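Local coordinates for protein ricin B-like lectin (Macrolepiota procera, PDB 4IZX) that binds lactose, and probably other galactose-bearing glycans, through a pocket on its beta-trefoil fold, as a fungal ricin B-like lectin, at residues A[64-69]-A[74-79]; A[21-26]-A[58-63]. All coordinates share one frame; numbering follows the deposited sequence. Where two conformers were deposited one is given.

Contact 1 of 2, residues A[64-69]-A[74-79]; sequences LGIEGT and TRLVAV
Glu67 and Arg75 form a salt bridge at the loop end of this antiparallel pair. Glu67 reaches over with an extended chain, its CG anti to the backbone N (chi1 179°), and the Arg75 chain bends at chi3 to meet it. Arg75 grips the carboxylate side-on with two nitrogens, one to each oxygen. Arg75 NE reaches Glu67 OE2 at 2.8 Å, and Arg75 NH2 reaches Glu67 OE1 at 2.9 Å. The second bond is nearly straight, with an angle of 174° at the hydrogen. The two flat groups are not coplanar: their planes stand 49° apart, and the nitrogens meet the oxygens from above the carboxylate plane. Val77 CG1 lies over one face of the guanidinium, toward its rim. Arg75 NH1 turns to Ser30 OG outside the pair.

Backbone bonds hold the strands together. Gly65 and Val77 are a hydrogen-bonded pair, with Gly65 N to Val77 O at 2.9 Å and Val77 N to Gly65 O at 3.0 Å. Glu67 N adds a bond to Arg75 O.

Apolar contacts fill the face of Leu64, Ile66 and Leu76. Leu64 CG meets Leu76 CD2 at 3.9 Å. Ile66 CB packs on Thr74 CG2. On the other face Val79 CG2 lies 3.9 Å from Gly65 CA, where glycine leaves room for it.

A water donates to Glu67 O and lies 2.6 Å from Thr74 OG1, whose main partner is Ala71 O.

The arrangement is a two-stranded beta hairpin. In this beta-trefoil, its leucine face packs against strands 31-34 and 120-126.

Contact 2 of 2, residues A[21-26]-A[58-63]; sequences IDLSGE and ASSGSY. With GAL (beta-D-galactopyranose), chain B; BGC (beta-D-glucopyranose), chain C.
Leu23 extends its side chain with CG opposite the backbone N (chi1 177°), which carries CD2 across to Ser60. Ser60 OG sits between its own backbone N and carbonyl carbon (chi1 75°), and Leu23 CD2 touches it at 3.4 Å. The same oxygen accepts from Ser62 N at 3.1 Å, an ST turn consistent with a held serine rotamer. Leu23 CD2 stays 4.5 Å from Ser59 OG, which bonds to Ser57 OG. No hydrogen bond joins the two segments.

Asp22 and Gly25, before and after Leu23 and Ser24, hold the galactose. Asp22 takes one sugar hydroxyl on each carboxylate oxygen: GAL O4 donates to OD1 and GAL O3 to OD2, both at 2.6 Å. Gly25 N donates to GAL O4 at 2.8 Å. GAL O4 thus both donates and accepts. Gly25 CA also lies 3.5 Å from BGC O4 of the glucose, a close contact. Ser24 OG accepts from Glu26 N in a second ST turn, next to the sugar. His37 and Asn41 complete the galactose bonds, and Gln42 NE2 bonds to Asp22 OD2.

Strand 20-23 pairs with strand 31-34, and Leu23 also packs on Ile31. The 58-63 loop runs from strand 53-57 into strand 63-66.

Contact 1 and contact 2 are neighbours, with centres 13 Å apart. They follow in series along the chain, because 58-63 runs straight into 64-69. Val79 O lies 2.8 Å from Tyr63 N, a probable hydrogen bond that would continue the hairpin pairing into contact 2. Ala78 CB bridges both segments of contact 2, touching Ser62 CB at 3.7 Å and Leu23 CD1 at 3.8 Å. The galactose is bound by residues of contact 2 directly. Contact 1 stands further back: the side chain of Arg75 is about 12 Å from the galactose, and that of Leu64 about 9 Å from the side chain of Asp22.

Contact 1 of 2, residues A[64-69]-A[74-79]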
loop_
_atom_site.group_PDB
_atom_site.type_symbol
_atom_site.label_atom_id
_atom_site.label_comp_id
_atom_site.label_asym_id
_atom_site.label_seq_id
_atom_site.Cartn_x
_atom_site.Cartn_y
_atom_site.Cartn_z
ATOM N N LEU A 64 7.020 4.366 -0.231
ATOM C CA LEU A 64 6.105 3.690 -1.142
ATOM C C LEU A 64 5.707 4.664 -2.242
ATOM O O LEU A 64 5.121 5.732 -1.979
ATOM C CB LEU A 64 4.864 3.266 -0.364
ATOM C CG LEU A 64 3.922 2.342 -1.095
ATOM C CD1 LEU A 64 4.531 0.940 -1.124
ATOM C CD2 LEU A 64 2.555 2.297 -0.454
ATOM N N GLY A 65 6.026 4.321 -3.494
ATOM C CA GLY A 65 5.729 5.159 -4.645
ATOM C C GLY A 65 5.387 4.304 -5.860
ATOM O O GLY A 65 4.972 3.153 -5.740
ATOM N N ILE A 66 5.469 4.930 -7.032
ATOM C CA ILE A 66 5.046 4.265 -8.274
ATOM C C ILE A 66 6.045 4.322 -9.389
ATOM O O ILE A 66 6.902 5.207 -9.429
ATOM C CB ILE A 66 3.710 4.830 -8.792
ATOM C CG1 ILE A 66 3.715 6.348 -9.066
ATOM C CG2 ILE A 66 2.643 4.502 -7.771
ATOM C CD1 ILE A 66 2.426 6.796 -9.709
ATOM N N GLU A 67 5.886 3.376 -10.344
ATOM C CA GLU A 67 6.760 3.241 -11.469
ATOM C C GLU A 67 6.111 3.842 -12.722
ATOM O O GLU A 67 5.303 3.177 -13.416
ATOM C CB GLU A 67 7.168 1.770 -11.688
ATOM C CG GLU A 67 8.085 1.540 -12.905
ATOM C CD GLU A 67 8.324 0.045 -13.093
ATOM O OE1 GLU A 67 9.494 -0.420 -13.070
ATOM O OE2 GLU A 67 7.310 -0.682 -13.227
ATOM N N GLY A 68 6.368 5.121 -12.952
ATOM C CA GLY A 68 5.821 5.788 -14.117
ATOM C C GLY A 68 4.501 6.488 -13.790
ATOM O O GLY A 68 4.091 6.608 -12.652
ATOM N N THR A 69 3.879 7.002 -14.836
ATOM C CA THR A 69 2.688 7.792 -14.670
ATOM C C THR A 69 1.501 6.902 -14.332
ATOM O O THR A 69 1.443 5.746 -14.721
ATOM C CB THR A 69 2.400 8.682 -15.883
ATOM O OG1 THR A 69 1.402 9.605 -15.537
ATOM C CG2 THR A 69 1.961 7.937 -17.078
ATOM N N THR A 74 0.153 0.162 -13.396
ATOM C CA THR A 74 1.390 0.791 -12.918
ATOM C C THR A 74 1.855 0.067 -11.674
ATOM O O THR A 74 1.087 -0.150 -10.738
ATOM C CB THR A 74 1.144 2.267 -12.565
ATOM O OG1 THR A 74 0.779 2.956 -13.726
ATOM C CG2 THR A 74 2.344 2.944 -11.956
ATOM N N ARG A 75 3.132 -0.308 -11.646
ATOM C CA ARG A 75 3.704 -1.017 -10.501
ATOM C C ARG A 75 4.002 -0.077 -9.335
ATOM O O ARG A 75 4.500 1.029 -9.545
ATOM C CB ARG A 75 5.018 -1.701 -10.903
ATOM C CG ARG A 75 4.899 -2.850 -11.894
ATOM C CD ARG A 75 6.114 -3.787 -11.798
ATOM N NE ARG A 75 7.379 -3.058 -11.820
ATOM C CZ ARG A 75 8.429 -3.360 -11.063
ATOM N NH1 ARG A 75 8.368 -4.381 -10.219
ATOM N NH2 ARG A 75 9.541 -2.643 -11.150
ATOM N N LEU A 76 3.729 -0.516 -8.106
ATOM C CA LEU A 76 4.277 0.177 -6.943
ATOM C C LEU A 76 5.723 -0.267 -6.747
ATOM O O LEU A 76 6.077 -1.445 -6.882
ATOM C CB LEU A 76 3.456 -0.116 -5.697
ATOM C CG LEU A 76 2.293 0.835 -5.472
ATOM C CD1 LEU A 76 1.194 0.654 -6.481
ATOM C CD2 LEU A 76 1.829 0.784 -4.041
ATOM N N VAL A 77 6.563 0.701 -6.407
ATOM C CA VAL A 77 7.982 0.503 -6.151
ATOM C C VAL A 77 8.427 1.427 -5.013
ATOM O O VAL A 77 7.831 2.467 -4.750
ATOM C CB VAL A 77 8.835 0.782 -7.407
ATOM C CG1 VAL A 77 8.598 -0.257 -8.498
ATOM C CG2 VAL A 77 8.659 2.208 -7.911
ATOM N N ALA A 78 9.524 1.034 -4.365
ATOM C CA ALA A 78 10.218 1.912 -3.453
ATOM C C ALA A 78 10.881 3.068 -4.190
ATOM O O ALA A 78 11.502 2.850 -5.214
ATOM C CB ALA A 78 11.320 1.130 -2.750
ATOM N N VAL A 79 10.761 4.273 -3.661
ATOM C CA VAL A 79 11.322 5.476 -4.286
ATOM C C VAL A 79 12.090 6.279 -3.244
ATOM O O VAL A 79 11.866 6.174 -2.034
ATOM C CB VAL A 79 10.235 6.338 -4.953
ATOM C CG1 VAL A 79 9.576 5.578 -6.073
ATOM C CG2 VAL A 79 9.195 6.863 -3.976
HETATM O O HOH W 1 3.016 3.148 -15.102
#

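Contact 2 of 2, residues A[21-26]-A[58-63]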
loop_
_atom_site.group_PDB
_atom_site.type_symbol
_atom_site.label_atom_id
_atom_site.label_comp_id
_atom_site.label_asym_id
_atom_site.label_seq_id
_atom_site.Cartn_x
_atom_site.Cartn_y
_atom_site.Cartn_z
ATOM N N ILE A 21 1.343 -5.661 2.351
ATOM C CA ILE A 21 2.227 -4.885 1.495
ATOM C C ILE A 21 3.658 -5.030 1.990
ATOM O O ILE A 21 3.972 -4.652 3.141
ATOM C CB ILE A 21 1.799 -3.408 1.428
ATOM C CG1 ILE A 21 0.358 -3.298 0.919
ATOM C CG2 ILE A 21 2.784 -2.598 0.631
ATOM C CD1 ILE A 21 -0.099 -1.884 0.633
ATOM N N ASP A 22 4.522 -5.536 1.123
ATOM C CA ASP A 22 5.867 -5.988 1.467
ATOM C C ASP A 22 6.839 -5.411 0.439
ATOM O O ASP A 22 6.626 -5.475 -0.762
ATOM C CB ASP A 22 5.786 -7.529 1.488
ATOM C CG ASP A 22 7.111 -8.274 1.655
ATOM O OD1 ASP A 22 8.057 -7.963 0.892
ATOM O OD2 ASP A 22 7.137 -9.221 2.497
ATOM N N LEU A 23 7.915 -4.806 0.946
ATOM C CA LEU A 23 9.021 -4.358 0.133
ATOM C C LEU A 23 9.911 -5.563 -0.119
ATOM O O LEU A 23 10.578 -6.081 0.775
ATOM C CB LEU A 23 9.792 -3.249 0.810
ATOM C CG LEU A 23 11.031 -2.755 0.071
ATOM C CD1 LEU A 23 10.709 -2.321 -1.337
ATOM C CD2 LEU A 23 11.686 -1.626 0.818
ATOM N N SER A 24 9.894 -6.074 -1.346
ATOM C CA SER A 24 10.536 -7.343 -1.680
ATOM C C SER A 24 11.969 -7.414 -1.196
ATOM O O SER A 24 12.803 -6.555 -1.538
ATOM C CB SER A 24 10.541 -7.518 -3.196
ATOM O OG SER A 24 11.242 -8.697 -3.514
ATOM N N GLY A 25 12.294 -8.497 -0.512
ATOM C CA GLY A 25 13.675 -8.723 -0.123
ATOM C C GLY A 25 14.555 -9.197 -1.261
ATOM O O GLY A 25 15.778 -9.203 -1.127
ATOM N N GLU A 26 13.954 -9.533 -2.392
ATOM C CA GLU A 26 14.718 -9.968 -3.538
ATOM C C GLU A 26 15.445 -8.833 -4.210
ATOM O O GLU A 26 16.609 -9.011 -4.594
ATOM C CB GLU A 26 13.855 -10.682 -4.535
ATOM C CG GLU A 26 14.712 -11.453 -5.530
ATOM N N ALA A 58 10.077 0.904 7.029
ATOM C CA ALA A 58 10.793 0.805 8.284
ATOM C C ALA A 58 12.146 0.123 8.113
ATOM O O ALA A 58 13.044 0.342 8.909
ATOM C CB ALA A 58 9.939 0.103 9.318
ATOM N N SER A 59 12.308 -0.732 7.130
ATOM C CA SER A 59 13.578 -1.409 6.886
ATOM C C SER A 59 14.551 -0.584 6.053
ATOM O O SER A 59 15.716 -0.511 6.387
ATOM C CB SER A 59 13.354 -2.749 6.236
ATOM O OG SER A 59 12.557 -2.634 5.086
ATOM N N SER A 60 14.085 -0.005 4.953
ATOM C CA SER A 60 14.994 0.612 4.001
ATOM C C SER A 60 15.079 2.124 4.092
ATOM O O SER A 60 16.043 2.710 3.581
ATOM C CB SER A 60 14.640 0.207 2.580
ATOM O OG SER A 60 13.505 0.900 2.174
ATOM N N GLY A 61 14.018 2.753 4.551
ATOM C CA GLY A 61 13.925 4.212 4.519
ATOM C C GLY A 61 13.526 4.815 3.181
ATOM O O GLY A 61 13.415 6.043 3.074
ATOM N N SER A 62 13.324 3.996 2.170
ATOM C CA SER A 62 12.644 4.393 0.955
ATOM C C SER A 62 11.168 4.608 1.225
ATOM O O SER A 62 10.659 4.181 2.259
ATOM C CB SER A 62 12.825 3.322 -0.157
ATOM O OG SER A 62 14.172 3.116 -0.486
ATOM N N TYR A 63 10.475 5.209 0.258
ATOM C CA TYR A 63 9.057 5.484 0.380
ATOM C C TYR A 63 8.265 4.633 -0.592
ATOM O O TYR A 63 8.720 4.258 -1.663
ATOM C CB TYR A 63 8.760 6.971 0.142
ATOM C CG TYR A 63 9.356 7.866 1.197
ATOM C CD1 TYR A 63 10.660 8.312 1.078
ATOM C CD2 TYR A 63 8.648 8.214 2.324
ATOM C CE1 TYR A 63 11.236 9.108 2.071
ATOM C CE2 TYR A 63 9.191 9.011 3.322
ATOM C CZ TYR A 63 10.497 9.456 3.214
ATOM O OH TYR A 63 11.032 10.250 4.205
HETATM C C1 GAL B . 12.215 -12.088 1.562
HETATM C C2 GAL B . 11.475 -11.265 2.571
HETATM C C3 GAL B . 9.970 -11.373 2.333
HETATM C C4 GAL B . 9.643 -11.072 0.865
HETATM C C5 GAL B . 10.480 -11.979 -0.008
HETATM C C6 GAL B . 10.230 -11.769 -1.500
HETATM O O2 GAL B . 11.768 -11.748 3.867
HETATM O O3 GAL B . 9.313 -10.467 3.220
HETATM O O4 GAL B . 9.958 -9.699 0.554
HETATM O O5 GAL B . 11.868 -11.744 0.223
HETATM O O6 GAL B . 11.010 -12.714 -2.258
HETATM C C2 BGC C . 16.242 -13.343 -0.441
HETATM C C3 BGC C . 14.911 -12.617 -0.156
HETATM C C4 BGC C . 14.469 -12.822 1.277
HETATM C C5 BGC C . 15.649 -12.800 2.261
HETATM C C6 BGC C . 15.266 -13.514 3.546
HETATM C C1 BGC C . 17.285 -12.853 0.541
HETATM O O1 BGC C . 18.601 -13.291 0.154
HETATM O O2 BGC C . 16.534 -13.050 -1.801
HETATM O O3 BGC C . 13.897 -13.048 -1.088
HETATM O O4 BGC C . 13.576 -11.770 1.663
HETATM O O5 BGC C . 16.795 -13.451 1.728
HETATM O O6 BGC C . 14.753 -14.813 3.218
#